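Local coordinates for CELL WALL surface anchor family protein (Streptococcus pneumoniae, PDB 2WW8) that acts as the adhesin of the pneumococcal pilus, a cell-wall-anchored surface protein that probably attaches the bacterium to host cells, at residues Gly187-Arg192 / Thr698-Lys703; Leu208-Lys213 / Arg711-Pro716. One frame throughout, in Å; residues are numbered along the deposited sequence.

Interaction 1 (Gly187-Arg192 / Thr698-Lys703); sequences GTLSKR and TTLHPK
Leu189 and Lys191 lean from one sheet of an Ig-like beta sandwich onto Leu700 and Thr698 of the facing sheet. The backbones run nearly antiparallel, 160° apart, with 8.2 Å between the CA atoms of Leu189 and Leu700: this is face-to-face sheet packing, and side chains alone bridge the gap. Leu189 comes first. With chi1 at 54°, CG is tucked in between the N and C of its own backbone, and from there only the CD2 branch comes near Leu700, 4.1 Å from its CB. The two leucine side chains pass alongside one another, running opposite ways, instead of meeting end on. Ser190 turns to the other side of the strand. Two residues after Leu189, Lys191 again faces the opposing sheet and crosses the interior at full stretch, its whole chain extended. NZ is covalently joined to CG of Asn695, an intramolecular isopeptide bond of the kind known from Gram-positive pilus proteins; it ties this early strand to the stretch just ahead of strand 699-701. The link leaves NZ an amide nitrogen with an N-H to give, and Thr698 reaches to meet it. OG1 of Thr698 also hydrogen-bonds to the carbonyl O of Gly696 and, weakly, to Asp600, while across the sandwich it accepts from NZ of Lys191 at 3.1 Å, along a bent path with an N-H...O angle of 142°.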
loop_
_atom_site.group_PDB
_atom_site.type_symbol
_atom_site.label_atom_id
_atom_site.label_comp_id
_atom_site.label_asym_id
_atom_site.label_seq_id
_atom_site.Cartn_x
_atom_site.Cartn_y
_atom_site.Cartn_z
ATOM N N GLY A 187 4.087 -12.346 -8.538
ATOM C CA GLY A 187 4.451 -11.024 -7.986
ATOM C C GLY A 187 3.428 -10.582 -6.980
ATOM O O GLY A 187 3.229 -11.263 -5.987
ATOM N N THR A 188 2.785 -9.445 -7.204
ATOM C CA THR A 188 1.716 -9.034 -6.299
ATOM C C THR A 188 0.607 -8.365 -7.139
ATOM O O THR A 188 0.846 -7.934 -8.273
ATOM C CB THR A 188 2.239 -7.983 -5.299
ATOM O OG1 THR A 188 2.445 -6.771 -6.022
ATOM C CG2 THR A 188 3.569 -8.422 -4.604
ATOM N N LEU A 189 -0.609 -8.297 -6.602
ATOM C CA LEU A 189 -1.643 -7.526 -7.236
ATOM C C LEU A 189 -2.406 -6.836 -6.108
ATOM O O LEU A 189 -2.266 -7.235 -4.929
ATOM C CB LEU A 189 -2.549 -8.349 -8.193
ATOM C CG LEU A 189 -3.223 -9.609 -7.630
ATOM C CD1 LEU A 189 -4.363 -9.176 -6.692
ATOM C CD2 LEU A 189 -3.805 -10.539 -8.711
ATOM N N SER A 190 -3.174 -5.799 -6.471
ATOM C CA SER A 190 -3.894 -5.035 -5.443
ATOM C C SER A 190 -5.087 -4.339 -6.032
ATOM O O SER A 190 -5.070 -3.944 -7.184
ATOM C CB SER A 190 -2.985 -4.051 -4.684
ATOM O OG SER A 190 -2.742 -2.869 -5.449
ATOM N N LYS A 191 -6.125 -4.179 -5.224
ATOM C CA LYS A 191 -7.327 -3.446 -5.593
ATOM C C LYS A 191 -7.911 -2.790 -4.356
ATOM O O LYS A 191 -8.043 -3.428 -3.287
ATOM C CB LYS A 191 -8.366 -4.384 -6.182
ATOM C CG LYS A 191 -9.565 -3.551 -6.722
ATOM C CD LYS A 191 -10.415 -4.374 -7.683
ATOM C CE LYS A 191 -11.656 -3.557 -7.982
ATOM N NZ LYS A 191 -12.640 -4.457 -8.617
ATOM N N ARG A 192 -8.240 -1.502 -4.437
ATOM C CA ARG A 192 -8.839 -0.825 -3.273
ATOM C C ARG A 192 -9.593 0.427 -3.709
ATOM O O ARG A 192 -9.390 0.935 -4.802
ATOM C CB ARG A 192 -7.748 -0.447 -2.242
ATOM C CG ARG A 192 -6.737 0.587 -2.761
ATOM C CD ARG A 192 -5.982 1.220 -1.621
ATOM N NE ARG A 192 -4.960 2.122 -2.184
ATOM C CZ ARG A 192 -4.369 3.113 -1.529
ATOM N NH1 ARG A 192 -4.676 3.288 -0.251
ATOM N NH2 ARG A 192 -3.472 3.914 -2.119
ATOM N N THR A 698 -12.699 -9.838 -10.673
ATOM C CA THR A 698 -11.533 -9.117 -11.162
ATOM C C THR A 698 -10.271 -9.966 -11.251
ATOM O O THR A 698 -9.885 -10.540 -10.257
ATOM C CB THR A 698 -11.293 -7.848 -10.307
ATOM O OG1 THR A 698 -12.516 -7.111 -10.233
ATOM C CG2 THR A 698 -10.302 -6.901 -11.014
ATOM N N THR A 699 -9.630 -10.069 -12.409
ATOM C CA THR A 699 -8.621 -11.124 -12.628
ATOM C C THR A 699 -7.397 -10.552 -13.309
ATOM O O THR A 699 -7.460 -9.565 -14.076
ATOM C CB THR A 699 -9.172 -12.348 -13.443
ATOM O OG1 THR A 699 -9.560 -11.944 -14.777
ATOM C CG2 THR A 699 -10.440 -12.906 -12.765
ATOM N N LEU A 700 -6.276 -11.198 -13.013
ATOM C CA LEU A 700 -5.064 -11.025 -13.793
ATOM C C LEU A 700 -4.782 -12.351 -14.492
ATOM O O LEU A 700 -4.742 -13.421 -13.825
ATOM C CB LEU A 700 -3.907 -10.706 -12.830
ATOM C CG LEU A 700 -2.502 -10.793 -13.473
ATOM C CD1 LEU A 700 -2.340 -9.732 -14.556
ATOM C CD2 LEU A 700 -1.411 -10.666 -12.380
ATOM N N HIS A 701 -4.616 -12.323 -15.815
ATOM C CA HIS A 701 -4.030 -13.484 -16.507
ATOM C C HIS A 701 -2.571 -13.041 -16.669
ATOM O O HIS A 701 -2.322 -12.161 -17.479
ATOM C CB HIS A 701 -4.621 -13.732 -17.906
ATOM C CG HIS A 701 -6.001 -14.315 -17.874
ATOM N ND1 HIS A 701 -7.116 -13.571 -17.556
ATOM C CD2 HIS A 701 -6.449 -15.570 -18.128
ATOM C CE1 HIS A 701 -8.193 -14.339 -17.598
ATOM N NE2 HIS A 701 -7.818 -15.554 -17.967
ATOM N N PRO A 702 -1.618 -13.645 -15.916
ATOM C CA PRO A 702 -0.236 -13.176 -16.056
ATOM C C PRO A 702 0.336 -13.359 -17.455
ATOM O O PRO A 702 1.255 -12.631 -17.804
ATOM C CB PRO A 702 0.566 -14.097 -15.077
ATOM C CG PRO A 702 -0.448 -14.461 -14.047
ATOM C CD PRO A 702 -1.742 -14.651 -14.849
ATOM N N LYS A 703 -0.139 -14.320 -18.233
ATOM C CA LYS A 703 0.452 -14.615 -19.561
ATOM C C LYS A 703 -0.711 -14.956 -20.484
ATOM O O LYS A 703 -1.519 -15.848 -20.147
ATOM C CB LYS A 703 1.494 -15.760 -19.470
ATOM C CG LYS A 703 2.574 -15.680 -18.351
ATOM C CD LYS A 703 3.673 -16.812 -18.360
ATOM C CE LYS A 703 4.657 -16.911 -17.116
ATOM N NZ LYS A 703 4.373 -16.689 -15.555
#

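Interaction 2 (Leu208-Lys213 / Arg711-Pro716)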
loop_
_atom_site.group_PDB
_atom_site.type_symbol
_atom_site.label_atom_id
_atom_site.label_comp_id
_atom_site.label_asym_id
_atom_site.label_seq_id
_atom_site.Cartn_x
_atom_site.Cartn_y
_atom_site.Cartn_z
ATOM N N LEU A 208 -5.971 -0.218 -8.908
ATOM C CA LEU A 208 -5.482 -1.591 -9.141
ATOM C C LEU A 208 -3.997 -1.446 -9.421
ATOM O O LEU A 208 -3.608 -0.508 -10.110
ATOM C CB LEU A 208 -6.152 -2.243 -10.362
ATOM C CG LEU A 208 -7.557 -2.822 -10.170
ATOM C CD1 LEU A 208 -8.604 -1.726 -9.978
ATOM C CD2 LEU A 208 -7.890 -3.757 -11.353
ATOM N N THR A 209 -3.199 -2.350 -8.845
ATOM C CA THR A 209 -1.792 -2.409 -9.174
ATOM C C THR A 209 -1.407 -3.868 -9.457
ATOM O O THR A 209 -2.098 -4.786 -8.999
ATOM C CB THR A 209 -0.871 -1.841 -8.083
ATOM O OG1 THR A 209 -0.746 -2.758 -6.986
ATOM C CG2 THR A 209 -1.303 -0.466 -7.578
ATOM N N VAL A 210 -0.315 -4.045 -10.218
ATOM C CA VAL A 210 0.221 -5.353 -10.540
ATOM C C VAL A 210 1.736 -5.155 -10.569
ATOM O O VAL A 210 2.225 -4.187 -11.134
ATOM C CB VAL A 210 -0.263 -5.867 -11.912
ATOM C CG1 VAL A 210 0.427 -7.199 -12.204
ATOM C CG2 VAL A 210 -1.796 -6.100 -11.878
ATOM N N SER A 211 2.459 -6.058 -9.921
ATOM C CA SER A 211 3.915 -6.037 -9.960
ATOM C C SER A 211 4.363 -7.441 -10.310
ATOM O O SER A 211 3.704 -8.441 -9.935
ATOM C CB SER A 211 4.464 -5.592 -8.614
ATOM O OG SER A 211 4.491 -6.704 -7.751
ATOM N N GLY A 212 5.441 -7.528 -11.090
ATOM C CA GLY A 212 5.900 -8.823 -11.610
ATOM C C GLY A 212 7.063 -9.441 -10.837
ATOM O O GLY A 212 7.481 -8.985 -9.739
ATOM N N LYS A 213 7.609 -10.482 -11.447
ATOM C CA LYS A 213 8.727 -11.205 -10.871
ATOM C C LYS A 213 9.659 -11.643 -12.012
ATOM O O LYS A 213 9.209 -12.122 -13.060
ATOM C CB LYS A 213 8.224 -12.429 -10.087
ATOM C CG LYS A 213 9.345 -13.235 -9.401
ATOM C CD LYS A 213 8.815 -14.346 -8.497
ATOM C CE LYS A 213 7.896 -13.831 -7.362
ATOM N NZ LYS A 213 7.310 -14.963 -6.535
ATOM N N ARG A 711 -5.502 -15.228 -11.702
ATOM C CA ARG A 711 -5.391 -14.786 -10.320
ATOM C C ARG A 711 -6.450 -13.702 -10.007
ATOM O O ARG A 711 -6.508 -12.718 -10.726
ATOM C CB ARG A 711 -4.000 -14.169 -10.071
ATOM C CG ARG A 711 -2.768 -14.942 -10.653
ATOM C CD ARG A 711 -2.757 -16.319 -10.063
ATOM N NE ARG A 711 -1.519 -17.037 -10.354
ATOM C CZ ARG A 711 -1.453 -18.351 -10.466
ATOM N NH1 ARG A 711 -2.562 -19.078 -10.364
ATOM N NH2 ARG A 711 -0.292 -18.945 -10.713
ATOM N N ASP A 712 -7.225 -13.870 -8.935
ATOM C CA ASP A 712 -8.214 -12.919 -8.469
ATOM C C ASP A 712 -7.617 -11.730 -7.708
ATOM O O ASP A 712 -6.733 -11.884 -6.886
ATOM C CB ASP A 712 -9.267 -13.605 -7.576
ATOM C CG ASP A 712 -10.209 -14.467 -8.390
ATOM O OD1 ASP A 712 -11.023 -13.849 -9.107
ATOM O OD2 ASP A 712 -10.075 -15.727 -8.405
ATOM N N PHE A 713 -8.150 -10.551 -7.989
ATOM C CA PHE A 713 -7.971 -9.368 -7.154
ATOM C C PHE A 713 -8.991 -9.370 -6.001
ATOM O O PHE A 713 -10.139 -9.829 -6.164
ATOM C CB PHE A 713 -8.287 -8.107 -8.004
ATOM C CG PHE A 713 -7.190 -7.733 -8.963
ATOM C CD1 PHE A 713 -7.107 -8.317 -10.217
ATOM C CD2 PHE A 713 -6.341 -6.674 -8.647
ATOM C CE1 PHE A 713 -6.091 -7.914 -11.109
ATOM C CE2 PHE A 713 -5.345 -6.257 -9.501
ATOM C CZ PHE A 713 -5.228 -6.876 -10.742
ATOM N N PRO A 714 -8.637 -8.761 -4.863
ATOM C CA PRO A 714 -9.657 -8.654 -3.809
ATOM C C PRO A 714 -10.663 -7.515 -4.118
ATOM O O PRO A 714 -10.337 -6.694 -4.972
ATOM C CB PRO A 714 -8.819 -8.323 -2.574
ATOM C CG PRO A 714 -7.645 -7.559 -3.119
ATOM C CD PRO A 714 -7.344 -8.161 -4.472
ATOM N N ILE A 715 -11.860 -7.467 -3.509
ATOM C CA ILE A 715 -12.947 -6.577 -3.978
ATOM C C ILE A 715 -13.569 -5.657 -2.880
ATOM O O ILE A 715 -14.114 -6.167 -1.906
ATOM C CB ILE A 715 -14.138 -7.401 -4.578
ATOM C CG1 ILE A 715 -13.660 -8.524 -5.499
ATOM C CG2 ILE A 715 -15.050 -6.492 -5.374
ATOM C CD1 ILE A 715 -13.176 -7.949 -6.781
ATOM N N PRO A 716 -13.534 -4.319 -3.054
ATOM C CA PRO A 716 -14.175 -3.348 -2.170
ATOM C C PRO A 716 -15.697 -3.336 -2.329
ATOM O O PRO A 716 -16.235 -3.879 -3.306
ATOM C CB PRO A 716 -13.657 -2.003 -2.704
ATOM C CG PRO A 716 -12.334 -2.368 -3.412
ATOM C CD PRO A 716 -12.769 -3.626 -4.127
#
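Phe713 pushes the far end of its ring against Leu208, Thr209 and Val210. Over one face sits CD2 of Leu208 in a CH-pi contact, 4.2 Å from the ring centroid and 17° off the ring normal, displaced toward the CE2 and CZ rim. The leucine side chain runs roughly perpendicular to that of the phenylalanine. Round the edge, near the ring plane, come two further neighbours: the carbonyl O of Thr209, 3.6 Å from CE2, and CG2 of Val210, 3.7 Å from CZ. With chi1 at -77°, CG of Phe713 is anti to the carbonyl carbon, and the ring reaches in toward strand 203-218. In the Ig-like sandwich the ring is part of the packing between the two sheets: Leu208 and Val210 also rest on Ile598 of strand 593-601, and Thr698 packs against Phe713. The side chain of Thr209 turns away from the ring, its OG1 held by Ser190. Further out, the residues on either side of Phe713 are tied by polar bonds: the side chain of Asp712 in a salt bridge to Arg697, its carbonyl O to Arg182, and the backbone N of Ile715 to the hydroxyl of Tyr158.

The centres of interactions 1 and 2 lie about 3 Å apart, so they are two cuts through one sandwich interior. Strands 187-196 and 203-218 are neighbours on one side, 699-701 and 711-712 on the other. Between the first pair, OG of Ser190 and OG1 of Thr209 stand 2.5 Å apart, a probable hydrogen bond. The segment 711-716 reaches interaction 1: CE2 of Phe713 packs 3.3 Å from the carbonyl O of Ser190, and the carbonyl O of Pro714 lies 3.3 Å from CB of Lys191. CD2 of Phe713 lies 3.9 Å from CB of Lys191, placing the ring beside the root of the isopeptide lysine. Neither contact supplies a ligand to the calcium or magnesium sites.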